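Local coordinates for hypothetical protein PA0115 (Pseudomonas aeruginosa, PDB 1XEB) that is a GNAT-family protein of the ElaA group that probably transfers an acyl group from acyl-CoA to an amine, at residues L24-E27 with V28-E32. Sequence-based numbering, arbitrary orientation.
Sequences LRTE and VFVVE
Thr26 and Val30 sit one turn apart on helix 15-32, with their side chains running alongside each other in the same direction. The methyl does the touching: Thr26 CG2 is 3.8 Å from Val30 CB. It stands anti to the backbone N, and this turns the hydroxyl back along the helix, where OG1 is hydrogen-bonded to the carbonyl of Leu22. Thr26 O is where the backbone pattern changes. It accepts from two donors, Val30 N and Val31 N, each at 2.9 Å. The Val31 bond runs nearly along the C=O axis, whereas Val30 N sits 36° out of the carbonyl plane. Glu32 N then reaches back five residues to Glu27 O at 2.9 Å, with an almost straight N-H...O angle of 178°. The helix thus widens into a pi-type turn at its C-terminal end. In this GNAT domain the helix packs on the central sheet. Leu24, Val28 and Phe29 all touch Val82 of strand 76-83. Between Leu24 and Val28 the contact is loose, with Leu24 CD1 4.4 Å from Val28 CG2. Phe29 CG is anti to its own carbonyl carbon, chi1 -60°, and the ring runs back beside Arg25. Its CE1 is 4.2 Å from Arg25 CG. The guanidinium then heads away from the ring, to salt bridges with Glu39 and Asp44. Glu32 CG lies 3.7 Å from Glu27 O. From there the extended chain carries OE2 to a salt bridge with Arg88.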
# COMPACT_ATOMS: atom_id res chain seq x y z
N LEU A 24 -3.93 -12.02 0.31
CA LEU A 24 -4.67 -11.03 1.09
C LEU A 24 -5.21 -9.95 0.15
O LEU A 24 -6.36 -9.52 0.25
CB LEU A 24 -3.76 -10.39 2.15
CG LEU A 24 -4.39 -9.26 2.97
CD1 LEU A 24 -5.66 -9.73 3.64
CD2 LEU A 24 -3.38 -8.76 4.00
N ARG A 25 -4.35 -9.54 -0.78
CA ARG A 25 -4.71 -8.51 -1.75
C ARG A 25 -5.88 -8.93 -2.63
O ARG A 25 -6.78 -8.12 -2.92
CB ARG A 25 -3.48 -8.16 -2.59
CG ARG A 25 -2.56 -7.15 -1.91
CD ARG A 25 -1.19 -7.09 -2.56
NE ARG A 25 -1.24 -7.07 -4.02
CZ ARG A 25 -0.15 -6.98 -4.77
NH1 ARG A 25 -0.24 -6.98 -6.10
NH2 ARG A 25 1.03 -6.88 -4.18
N THR A 26 -5.88 -10.19 -3.02
CA THR A 26 -6.93 -10.72 -3.87
C THR A 26 -8.23 -10.81 -3.09
O THR A 26 -9.31 -10.47 -3.59
CB THR A 26 -6.58 -12.12 -4.39
OG1 THR A 26 -5.40 -12.06 -5.20
CG2 THR A 26 -7.72 -12.67 -5.22
N GLU A 27 -8.11 -11.27 -1.85
CA GLU A 27 -9.27 -11.43 -1.00
C GLU A 27 -10.02 -10.11 -0.83
O GLU A 27 -11.24 -10.08 -0.88
CB GLU A 27 -8.85 -11.97 0.35
CG GLU A 27 -9.97 -12.07 1.38
CD GLU A 27 -9.47 -12.65 2.68
OE1 GLU A 27 -9.34 -13.90 2.76
OE2 GLU A 27 -9.19 -11.87 3.62
N VAL A 28 -9.28 -9.02 -0.64
CA VAL A 28 -9.90 -7.72 -0.45
C VAL A 28 -10.21 -6.95 -1.73
O VAL A 28 -11.35 -6.57 -1.95
CB VAL A 28 -9.07 -6.85 0.49
CG1 VAL A 28 -9.69 -5.47 0.65
CG2 VAL A 28 -8.99 -7.54 1.86
N PHE A 29 -9.21 -6.70 -2.58
CA PHE A 29 -9.44 -5.94 -3.81
C PHE A 29 -10.21 -6.69 -4.89
O PHE A 29 -10.95 -6.08 -5.66
CB PHE A 29 -8.11 -5.43 -4.38
CG PHE A 29 -7.36 -4.53 -3.45
CD1 PHE A 29 -6.03 -4.78 -3.14
CD2 PHE A 29 -8.01 -3.48 -2.82
CE1 PHE A 29 -5.35 -4.01 -2.21
CE2 PHE A 29 -7.35 -2.70 -1.89
CZ PHE A 29 -6.01 -2.96 -1.58
N VAL A 30 -10.05 -8.01 -4.97
CA VAL A 30 -10.78 -8.77 -5.97
C VAL A 30 -12.11 -9.32 -5.44
O VAL A 30 -13.17 -8.97 -5.94
CB VAL A 30 -9.97 -9.96 -6.51
CG1 VAL A 30 -10.81 -10.75 -7.51
CG2 VAL A 30 -8.71 -9.48 -7.17
N VAL A 31 -12.05 -10.15 -4.41
CA VAL A 31 -13.27 -10.75 -3.90
C VAL A 31 -14.26 -9.89 -3.13
O VAL A 31 -15.36 -9.63 -3.60
CB VAL A 31 -12.96 -11.99 -3.03
CG1 VAL A 31 -14.27 -12.67 -2.60
CG2 VAL A 31 -12.08 -12.95 -3.82
N GLU A 32 -13.89 -9.45 -1.93
CA GLU A 32 -14.85 -8.66 -1.18
C GLU A 32 -15.26 -7.38 -1.88
O GLU A 32 -16.36 -6.87 -1.66
CB GLU A 32 -14.35 -8.40 0.24
CG GLU A 32 -13.35 -7.30 0.42
CD GLU A 32 -13.10 -7.02 1.90
OE1 GLU A 32 -12.64 -7.96 2.59
OE2 GLU A 32 -13.36 -5.88 2.36